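Local structure of acetylcholine-binding protein (2BJ0) at residues Asn30-Asn35 with Val49-Ala54; Gln72-Val77 with Arg101-Lys106; His144-Phe149 with Met190-Glu195. The protein probably binds acetylcholine between the subunits of its pentamer, as a soluble relative of the ligand-binding domain of nicotinic acetylcholine receptors. All coordinates share one frame; numbering follows the deposited sequence.

Interaction 1: residues Asn30-Asn35 with Val49-Ala54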
loop_
_atom_site.group_PDB
_atom_site.type_symbol
_atom_site.label_atom_id
_atom_site.label_comp_id
_atom_site.label_asym_id
_atom_site.label_seq_id
_atom_site.Cartn_x
_atom_site.Cartn_y
_atom_site.Cartn_z
ATOM N N ASN A 30 24.050 -5.613 13.681
ATOM C CA ASN A 30 25.029 -4.598 13.317
ATOM C C ASN A 30 24.293 -3.644 12.387
ATOM O O ASN A 30 23.244 -4.010 11.870
ATOM C CB ASN A 30 26.249 -5.220 12.631
ATOM C CG ASN A 30 27.272 -5.769 13.643
ATOM O OD1 ASN A 30 27.673 -6.922 13.562
ATOM N ND2 ASN A 30 27.655 -4.941 14.621
ATOM N N PHE A 31 24.820 -2.442 12.185
ATOM C CA PHE A 31 24.133 -1.431 11.409
ATOM C C PHE A 31 25.106 -0.733 10.508
ATOM O O PHE A 31 26.293 -0.630 10.814
ATOM C CB PHE A 31 23.436 -0.394 12.317
ATOM C CG PHE A 31 22.382 -0.971 13.203
ATOM C CD1 PHE A 31 21.071 -1.108 12.749
ATOM C CD2 PHE A 31 22.682 -1.353 14.501
ATOM C CE1 PHE A 31 20.088 -1.637 13.548
ATOM C CE2 PHE A 31 21.700 -1.876 15.311
ATOM C CZ PHE A 31 20.385 -2.021 14.838
ATOM N N LYS A 32 24.592 -0.243 9.393
ATOM C CA LYS A 32 25.341 0.609 8.507
ATOM C C LYS A 32 24.507 1.864 8.280
ATOM O O LYS A 32 23.427 1.796 7.660
ATOM C CB LYS A 32 25.601 -0.089 7.160
ATOM C CG LYS A 32 26.427 -1.385 7.246
ATOM C CD LYS A 32 27.904 -1.040 7.391
ATOM C CE LYS A 32 28.633 -2.160 8.049
ATOM N NZ LYS A 32 30.072 -1.824 8.243
ATOM N N LEU A 33 24.997 3.006 8.761
ATOM C CA LEU A 33 24.365 4.270 8.464
ATOM C C LEU A 33 24.879 4.715 7.102
ATOM O O LEU A 33 26.051 5.009 6.968
ATOM C CB LEU A 33 24.604 5.321 9.571
ATOM C CG LEU A 33 23.986 6.717 9.392
ATOM C CD1 LEU A 33 22.457 6.631 9.318
ATOM C CD2 LEU A 33 24.371 7.670 10.520
ATOM N N MET A 34 23.986 4.710 6.101
ATOM C CA MET A 34 24.354 4.945 4.698
ATOM C C MET A 34 24.284 6.402 4.260
ATOM O O MET A 34 25.091 6.858 3.434
ATOM C CB MET A 34 23.458 4.110 3.776
ATOM C CG MET A 34 23.443 2.623 4.098
ATOM S SD MET A 34 25.045 1.832 3.866
ATOM C CE MET A 34 25.234 1.959 2.087
ATOM N N ASN A 35 23.295 7.110 4.782
ATOM C CA ASN A 35 23.038 8.445 4.354
ATOM C C ASN A 35 22.096 9.133 5.378
ATOM O O ASN A 35 21.334 8.465 6.059
ATOM C CB ASN A 35 22.376 8.422 2.987
ATOM C CG ASN A 35 22.494 9.702 2.205
ATOM O OD1 ASN A 35 22.968 10.714 2.718
ATOM N ND2 ASN A 35 22.078 9.669 0.941
ATOM N N VAL A 49 19.124 6.695 5.841
ATOM C CA VAL A 49 19.131 5.338 5.291
ATOM C C VAL A 49 20.048 4.451 6.130
ATOM O O VAL A 49 21.214 4.782 6.369
ATOM C CB VAL A 49 19.548 5.329 3.830
ATOM C CG1 VAL A 49 19.606 3.886 3.278
ATOM C CG2 VAL A 49 18.559 6.156 3.018
ATOM N N LEU A 50 19.509 3.309 6.536
ATOM C CA LEU A 50 20.148 2.426 7.500
ATOM C C LEU A 50 19.993 0.983 7.025
ATOM O O LEU A 50 18.867 0.537 6.723
ATOM C CB LEU A 50 19.454 2.621 8.854
ATOM C CG LEU A 50 19.931 1.853 10.095
ATOM C CD1 LEU A 50 21.300 2.385 10.595
ATOM C CD2 LEU A 50 18.894 1.911 11.215
ATOM N N TRP A 51 21.105 0.248 6.912
ATOM C CA TRP A 51 21.017 -1.208 6.826
ATOM C C TRP A 51 21.107 -1.782 8.219
ATOM O O TRP A 51 21.974 -1.369 8.983
ATOM C CB TRP A 51 22.173 -1.786 6.018
ATOM C CG TRP A 51 22.317 -1.288 4.630
ATOM C CD1 TRP A 51 21.482 -0.413 3.941
ATOM C CD2 TRP A 51 23.351 -1.653 3.713
ATOM N NE1 TRP A 51 21.951 -0.237 2.656
ATOM C CE2 TRP A 51 23.089 -0.982 2.487
ATOM C CE3 TRP A 51 24.486 -2.482 3.797
ATOM C CZ2 TRP A 51 23.922 -1.104 1.377
ATOM C CZ3 TRP A 51 25.312 -2.608 2.670
ATOM C CH2 TRP A 51 25.015 -1.928 1.486
ATOM N N THR A 52 20.203 -2.709 8.536
ATOM C CA THR A 52 20.195 -3.480 9.770
ATOM C C THR A 52 20.656 -4.852 9.378
ATOM O O THR A 52 20.051 -5.459 8.519
ATOM C CB THR A 52 18.768 -3.598 10.361
ATOM O OG1 THR A 52 18.388 -2.342 10.928
ATOM C CG2 THR A 52 18.749 -4.531 11.608
ATOM N N GLN A 53 21.736 -5.339 9.982
ATOM C CA GLN A 53 22.243 -6.649 9.634
ATOM C C GLN A 53 21.910 -7.573 10.766
ATOM O O GLN A 53 22.569 -7.523 11.796
ATOM C CB GLN A 53 23.767 -6.613 9.404
ATOM C CG GLN A 53 24.239 -5.482 8.504
ATOM C CD GLN A 53 25.755 -5.434 8.286
ATOM O OE1 GLN A 53 26.206 -4.867 7.301
ATOM N NE2 GLN A 53 26.533 -6.025 9.199
ATOM N N ALA A 54 20.873 -8.393 10.595
ATOM C CA ALA A 54 20.396 -9.244 11.664
ATOM C C ALA A 54 20.736 -10.701 11.392
ATOM O O ALA A 54 20.462 -11.210 10.299
ATOM C CB ALA A 54 18.882 -9.097 11.835
#

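Interaction 2: residues Gln72-Val77 with Arg101-Lys106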
loop_
_atom_site.group_PDB
_atom_site.type_symbol
_atom_site.label_atom_id
_atom_site.label_comp_id
_atom_site.label_asym_id
_atom_site.label_seq_id
_atom_site.Cartn_x
_atom_site.Cartn_y
_atom_site.Cartn_z
ATOM N N GLN A 72 24.325 -22.028 0.312
ATOM C CA GLN A 72 23.320 -21.258 1.018
ATOM C C GLN A 72 22.139 -20.995 0.083
ATOM O O GLN A 72 22.235 -21.228 -1.124
ATOM C CB GLN A 72 23.898 -19.953 1.525
ATOM C CG GLN A 72 24.611 -19.154 0.473
ATOM C CD GLN A 72 25.331 -17.989 1.077
ATOM O OE1 GLN A 72 25.954 -18.119 2.149
ATOM N NE2 GLN A 72 25.253 -16.836 0.415
ATOM N N VAL A 73 21.022 -20.566 0.667
ATOM C CA VAL A 73 19.816 -20.321 -0.104
ATOM C C VAL A 73 19.170 -19.048 0.413
ATOM O O VAL A 73 19.091 -18.809 1.631
ATOM C CB VAL A 73 18.835 -21.567 -0.125
ATOM C CG1 VAL A 73 18.221 -21.821 1.193
ATOM C CG2 VAL A 73 17.729 -21.403 -1.201
ATOM N N SER A 74 18.752 -18.227 -0.536
ATOM C CA SER A 74 17.973 -17.042 -0.277
ATOM C C SER A 74 16.471 -17.375 -0.423
ATOM O O SER A 74 16.053 -18.003 -1.404
ATOM C CB SER A 74 18.398 -15.962 -1.276
ATOM O OG SER A 74 17.508 -14.851 -1.306
ATOM N N LEU A 75 15.679 -16.970 0.564
ATOM C CA LEU A 75 14.247 -17.218 0.587
ATOM C C LEU A 75 13.494 -15.950 0.947
ATOM O O LEU A 75 14.030 -15.076 1.648
ATOM C CB LEU A 75 13.910 -18.322 1.582
ATOM C CG LEU A 75 14.605 -19.676 1.357
ATOM C CD1 LEU A 75 14.748 -20.431 2.692
ATOM C CD2 LEU A 75 13.830 -20.468 0.316
ATOM N N PRO A 76 12.250 -15.844 0.484
ATOM C CA PRO A 76 11.414 -14.740 0.869
ATOM C C PRO A 76 11.219 -14.807 2.368
ATOM O O PRO A 76 11.067 -15.891 2.938
ATOM C CB PRO A 76 10.056 -15.028 0.158
ATOM C CG PRO A 76 10.405 -15.960 -0.967
ATOM C CD PRO A 76 11.539 -16.796 -0.394
ATOM N N VAL A 77 11.257 -13.641 2.971
ATOM C CA VAL A 77 10.983 -13.403 4.353
ATOM C C VAL A 77 9.693 -14.020 4.846
ATOM O O VAL A 77 9.624 -14.446 5.995
ATOM C CB VAL A 77 11.030 -11.876 4.591
ATOM C CG1 VAL A 77 10.011 -11.396 5.561
ATOM C CG2 VAL A 77 12.431 -11.464 5.002
ATOM N N ARG A 101 14.257 -10.602 1.563
ATOM C CA ARG A 101 14.677 -11.973 1.515
ATOM C C ARG A 101 15.735 -12.231 2.582
ATOM O O ARG A 101 16.465 -11.328 2.937
ATOM C CB ARG A 101 15.313 -12.266 0.182
ATOM C CG ARG A 101 14.376 -12.322 -0.980
ATOM C CD ARG A 101 15.012 -12.994 -2.165
ATOM N NE ARG A 101 14.003 -13.721 -2.916
ATOM C CZ ARG A 101 13.981 -15.021 -3.135
ATOM N NH1 ARG A 101 14.919 -15.823 -2.692
ATOM N NH2 ARG A 101 12.996 -15.521 -3.846
ATOM N N VAL A 102 15.792 -13.460 3.082
ATOM C CA VAL A 102 16.862 -13.888 4.014
ATOM C C VAL A 102 17.742 -14.893 3.283
ATOM O O VAL A 102 17.349 -15.420 2.205
ATOM C CB VAL A 102 16.297 -14.523 5.317
ATOM C CG1 VAL A 102 15.353 -13.552 6.044
ATOM C CG2 VAL A 102 15.579 -15.828 5.036
ATOM N N VAL A 103 18.921 -15.160 3.844
ATOM C CA VAL A 103 19.832 -16.173 3.333
ATOM C C VAL A 103 20.172 -17.141 4.439
ATOM O O VAL A 103 20.641 -16.737 5.504
ATOM C CB VAL A 103 21.136 -15.579 2.803
ATOM C CG1 VAL A 103 22.102 -16.708 2.403
ATOM C CG2 VAL A 103 20.869 -14.607 1.627
ATOM N N VAL A 104 19.905 -18.414 4.163
ATOM C CA VAL A 104 20.073 -19.512 5.094
ATOM C C VAL A 104 21.332 -20.276 4.681
ATOM O O VAL A 104 21.485 -20.631 3.514
ATOM C CB VAL A 104 18.858 -20.472 5.034
ATOM C CG1 VAL A 104 18.967 -21.539 6.061
ATOM C CG2 VAL A 104 17.564 -19.709 5.201
ATOM N N SER A 105 22.225 -20.488 5.647
ATOM C CA SER A 105 23.480 -21.215 5.452
ATOM C C SER A 105 23.307 -22.683 5.758
ATOM O O SER A 105 22.324 -23.063 6.388
ATOM C CB SER A 105 24.544 -20.653 6.382
ATOM O OG SER A 105 24.811 -19.305 6.042
ATOM N N LYS A 106 24.298 -23.497 5.367
ATOM C CA LYS A 106 24.269 -24.962 5.582
ATOM C C LYS A 106 24.133 -25.375 7.035
ATOM O O LYS A 106 23.606 -26.437 7.323
ATOM C CB LYS A 106 25.511 -25.656 4.991
ATOM C CG LYS A 106 25.479 -25.807 3.461
ATOM C CD LYS A 106 25.783 -27.241 2.966
ATOM C CE LYS A 106 25.604 -27.295 1.426
ATOM N NZ LYS A 106 25.019 -28.572 0.894
#

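Interaction 3: residues His144-Phe149 with Met190-Glu195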
loop_
_atom_site.group_PDB
_atom_site.type_symbol
_atom_site.label_atom_id
_atom_site.label_comp_id
_atom_site.label_asym_id
_atom_site.label_seq_id
_atom_site.Cartn_x
_atom_site.Cartn_y
_atom_site.Cartn_z
ATOM N N HIS A 144 8.836 -9.596 21.847
ATOM C CA HIS A 144 9.562 -10.720 22.476
ATOM C C HIS A 144 10.493 -10.190 23.584
ATOM O O HIS A 144 11.416 -9.432 23.315
ATOM C CB HIS A 144 10.403 -11.498 21.431
ATOM C CG HIS A 144 9.589 -12.135 20.331
ATOM N ND1 HIS A 144 9.289 -11.484 19.150
ATOM C CD2 HIS A 144 9.047 -13.375 20.221
ATOM C CE1 HIS A 144 8.563 -12.282 18.379
ATOM N NE2 HIS A 144 8.405 -13.436 19.003
ATOM N N ASP A 145 10.231 -10.568 24.826
ATOM C CA ASP A 145 11.078 -10.125 25.973
ATOM C C ASP A 145 12.410 -10.879 25.958
ATOM O O ASP A 145 12.591 -11.774 25.140
ATOM C CB ASP A 145 10.337 -10.306 27.311
ATOM C CG ASP A 145 10.030 -11.765 27.626
ATOM O OD1 ASP A 145 10.833 -12.657 27.282
ATOM O OD2 ASP A 145 8.997 -12.125 28.220
ATOM N N ASN A 146 13.341 -10.551 26.861
ATOM C CA ASN A 146 14.669 -11.124 26.713
ATOM C C ASN A 146 14.817 -12.534 27.267
ATOM O O ASN A 146 15.900 -13.122 27.206
ATOM C CB ASN A 146 15.758 -10.206 27.231
ATOM C CG ASN A 146 15.618 -9.903 28.696
ATOM O OD1 ASN A 146 14.839 -10.542 29.414
ATOM N ND2 ASN A 146 16.364 -8.898 29.154
ATOM N N LYS A 147 13.721 -13.082 27.776
ATOM C CA LYS A 147 13.652 -14.513 28.059
ATOM C C LYS A 147 13.535 -15.325 26.783
ATOM O O LYS A 147 13.912 -16.481 26.767
ATOM C CB LYS A 147 12.470 -14.825 28.976
ATOM C CG LYS A 147 12.793 -15.032 30.446
ATOM C CD LYS A 147 13.680 -13.943 31.065
ATOM C CE LYS A 147 13.956 -14.245 32.561
ATOM N NZ LYS A 147 15.208 -13.585 33.094
ATOM N N GLN A 148 13.021 -14.713 25.707
ATOM C CA GLN A 148 12.862 -15.394 24.404
ATOM C C GLN A 148 13.833 -14.887 23.341
ATOM O O GLN A 148 14.343 -15.661 22.559
ATOM C CB GLN A 148 11.424 -15.228 23.902
ATOM C CG GLN A 148 10.430 -15.994 24.716
ATOM C CD GLN A 148 9.017 -15.925 24.169
ATOM O OE1 GLN A 148 8.777 -15.388 23.094
ATOM N NE2 GLN A 148 8.074 -16.461 24.926
ATOM N N PHE A 149 14.113 -13.586 23.358
ATOM C CA PHE A 149 14.803 -12.897 22.278
ATOM C C PHE A 149 15.918 -12.069 22.900
ATOM O O PHE A 149 15.655 -11.023 23.465
ATOM C CB PHE A 149 13.772 -11.970 21.653
ATOM C CG PHE A 149 14.187 -11.269 20.394
ATOM C CD1 PHE A 149 15.067 -10.198 20.411
ATOM C CD2 PHE A 149 13.533 -11.567 19.194
ATOM C CE1 PHE A 149 15.391 -9.512 19.256
ATOM C CE2 PHE A 149 13.823 -10.858 18.031
ATOM C CZ PHE A 149 14.752 -9.824 18.053
ATOM N N MET A 190 12.179 -7.992 31.095
ATOM C CA MET A 190 12.731 -6.866 30.370
ATOM C C MET A 190 12.852 -7.154 28.866
ATOM O O MET A 190 12.842 -8.307 28.425
ATOM C CB MET A 190 14.095 -6.498 30.936
ATOM C CG MET A 190 14.108 -6.111 32.415
ATOM S SD MET A 190 15.788 -5.514 32.770
ATOM C CE MET A 190 16.209 -6.487 34.239
ATOM N N TYR A 191 12.964 -6.081 28.099
ATOM C CA TYR A 191 13.197 -6.141 26.667
ATOM C C TYR A 191 14.597 -5.614 26.375
ATOM O O TYR A 191 14.999 -4.624 26.946
ATOM C CB TYR A 191 12.139 -5.298 25.950
ATOM C CG TYR A 191 10.806 -6.007 25.894
ATOM C CD1 TYR A 191 10.062 -6.239 27.056
ATOM C CD2 TYR A 191 10.290 -6.464 24.683
ATOM C CE1 TYR A 191 8.832 -6.917 27.009
ATOM C CE2 TYR A 191 9.080 -7.138 24.631
ATOM C CZ TYR A 191 8.355 -7.359 25.788
ATOM O OH TYR A 191 7.157 -8.048 25.735
ATOM N N ASP A 192 15.340 -6.279 25.503
ATOM C CA ASP A 192 16.601 -5.749 25.010
ATOM C C ASP A 192 16.413 -4.698 23.916
ATOM O O ASP A 192 15.524 -4.819 23.067
ATOM C CB ASP A 192 17.428 -6.859 24.422
ATOM C CG ASP A 192 17.932 -7.843 25.469
ATOM O OD1 ASP A 192 17.755 -7.613 26.685
ATOM O OD2 ASP A 192 18.485 -8.888 25.137
ATOM N N ASP A 193 17.267 -3.684 23.920
ATOM C CA ASP A 193 17.360 -2.816 22.761
ATOM C C ASP A 193 18.801 -2.486 22.451
ATOM O O ASP A 193 19.673 -2.577 23.325
ATOM C CB ASP A 193 16.491 -1.567 22.898
ATOM C CG ASP A 193 16.955 -0.653 23.990
ATOM O OD1 ASP A 193 17.858 0.180 23.742
ATOM O OD2 ASP A 193 16.445 -0.672 25.130
ATOM N N ILE A 194 19.068 -2.165 21.196
ATOM C CA ILE A 194 20.344 -1.562 20.859
ATOM C C ILE A 194 20.060 -0.122 20.477
ATOM O O ILE A 194 19.101 0.175 19.739
ATOM C CB ILE A 194 21.062 -2.342 19.743
ATOM C CG1 ILE A 194 21.430 -3.725 20.270
ATOM C CG2 ILE A 194 22.320 -1.579 19.242
ATOM C CD1 ILE A 194 22.120 -4.637 19.281
ATOM N N GLU A 195 20.876 0.778 21.003
ATOM C CA GLU A 195 20.724 2.184 20.734
ATOM C C GLU A 195 21.885 2.688 19.897
ATOM O O GLU A 195 23.047 2.624 20.333
ATOM C CB GLU A 195 20.642 2.941 22.053
ATOM C CG GLU A 195 20.539 4.451 21.884
ATOM C CD GLU A 195 19.689 5.107 22.968
ATOM O OE1 GLU A 195 18.839 4.407 23.596
ATOM O OE2 GLU A 195 19.869 6.334 23.185
HETATM O O HOH W 1 13.811 -8.528 23.744
#

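Interaction 1: residues Asn30-Asn35 with Val49-Ala54
The backbone N of Gln53 gives a short bond to Asn30 O, 2.8 Å long and nearly straight at 171°. Asn30 N returns the bond to Gln53 O, and a second reciprocal pair joins Lys32 and Trp51. Strands 30-35 and 49-54 thus run antiparallel, and Phe31 with Thr52 and Leu33 with Leu50 form the non-hydrogen-bonded pairs between. At the far end the regular ladder breaks: Val49 O accepts from Met34 N, whereas Val49 N gives its hydrogen to Asn35 O, both at 2.8 Å. Two residues facing one is a classic beta bulge, set here in a hairpin of the immunoglobulin-like scaffold of the ligand-binding domain.

The extra residue puts Met34 against Trp51. Its chain bends twice, with chi2 -64° and chi3 -67°, and so folds flat over one face of the indole. Met34 CG lies 3.7 Å from the centroid of the five-membered ring of Trp51 and Met34 SD sits over the same ring, a Met-aromatic contact, while Met34 CE closes to 3.4 Å on Trp51 CZ2, a tight fit. The indole also meets Trp142 of a neighbouring subunit edge-to-face, consistent with a place at the subunit interface where proteins of this family bind their ligand.

Beyond the indole, Lys32 lies across Gln53, its CG 3.5 Å from Gln53 OE1. The ammonium group itself goes to Glu163 and Glu156, and Gln53 NE2 also reaches Glu156, so one carboxylate ties both strands together. On the opposite face of the sheet Phe31 and Thr52 stand side by side, Thr52 OG1 at the ring edge 3.2 Å from Phe31 CE1, and Leu50 CD1 packs against Phe31 CB.

Interaction 2: residues Gln72-Val77 with Arg101-Lys106
The guanidinium of Arg101 lies across Ser74 and Pro76 and meets them in different ways. Its NH1 points almost straight at Ser74 OG, 3.1 Å away with an N-H...O angle of 170°, and the hydroxyl oxygen lies in the guanidinium plane. Pro76 takes one face of the same group: CD of the ring stands over it, offset toward the rim, and Pro76 CG is 3.9 Å from Arg101 NH2. With OG anti to the backbone N (chi1 167°), Ser74 holds its oxygen beside Arg101 CD as well, at 3.2 Å. Both polar ends have partners beyond the strand pair: Arg101 NH2 hydrogen-bonds Asp15 O, and Ser74 OG hydrogen-bonds Thr143 OG1, both of a neighbouring subunit. An alanine in place of Arg101 is likely to leave Ser74 OG and the carbonyl of that Asp15 each short of a donor and the proline ring without its flat cover.

Further along the face that carries Ser74 the extended Gln72 chain passes obliquely over Val103, whose CG1 comes 3.7 Å from Gln72 CD. The other face brings together apolar side chains: Val73 lies alongside Val104, both pointing the same way, and Leu75 CD1 reaches across to Val104 CG2 at 3.8 Å; just past the strand's end Val77 CG2 meets Val102 CG1 at roughly a right angle. Four backbone bonds, from the pairs Val73-Val104 and Leu75-Val102, keep these chains in antiparallel register.

Within the sheet, strand 101-105 lies between 72-76 and strand 109-121; Val102 packs on Val110 and Tyr112 of the latter, and Met80 lies against Val102 and Val104.

Interaction 3: residues His144-Phe149 with Met190-Glu195
Met190 O receives the backbone N-H of Asn146 nearly head-on, at 2.8 Å. The same carbonyl oxygen also lies close to the Asn146 amide, whose OD1 is 3.2 Å from Met190 O, two acceptors side by side with no bond between them, and to Asp145 CB.

Tyr191 comes next. Its CG is anti to the carbonyl carbon (chi1 -76°), which swings the ring back over the loop so that Asp145 CA stands over its centre, 3.8 Å from the ring centroid and only 7° off the normal, a CH-pi contact. His144 O approaches the same ring obliquely, 3.5 Å from Tyr191 CD2. The loop itself is shaped by an Asx turn, Asp145 OD1 accepting from Lys147 N from above the carboxylate plane, while Asp145 OD2 accepts a hydrogen bond from Asn189 ND2. Strand 190-195 follows the vicinal disulfide Cys186-Cys187, the hallmark of the C-loop in this family, and Tyr191 corresponds in all likelihood to one of its ligand-binding aromatics; a bound 3-cyclohexyl-1-propylsulfonic acid, probably from the crystallisation liquor, comes within about 3 Å of its side chain (nearest atoms), consistent with a pocket here.

At Asp192 the contact becomes polar again. Asn146 ND2 donates to Asp192 OD1 over 3.1 Å, reaching it on the syn side though well out of the carboxylate plane; the amide and carboxylate planes are turned 70° apart. Asp192 OD2 is taken by the backbone N of Leu151, so this one carboxylate joins strand 190-202 to both the loop and the strand after it. Between loop and strand, a water accepts from Asp192 N and donates to His144 O, at 2.6 Å, and to Phe149 O.

In the fold
Interaction 1 is the most central, a hairpin whose touching residues are nearly all buried; interaction 3 is also mostly buried, whereas interaction 2 lies farther out and is partly exposed. The strands of interactions 1 and 2 belong to one mixed sheet, strand 72-76 being the next after 45-57, though the two contacts do not touch. Interaction 3 ties a loop to the other, antiparallel sheet, and meets interaction 1 where Phe31 CE2 packs on Ile194 CG2. Both strand pairs rest on backbone ladders, bulged in interaction 1; interaction 3 combines a single direct backbone bond with a side-chain bond, a CH-pi contact and a bridging water. Interactions 2 and 3 meet across a subunit boundary, where Gln72 O of one chain bonds Gln148 NE2 of another.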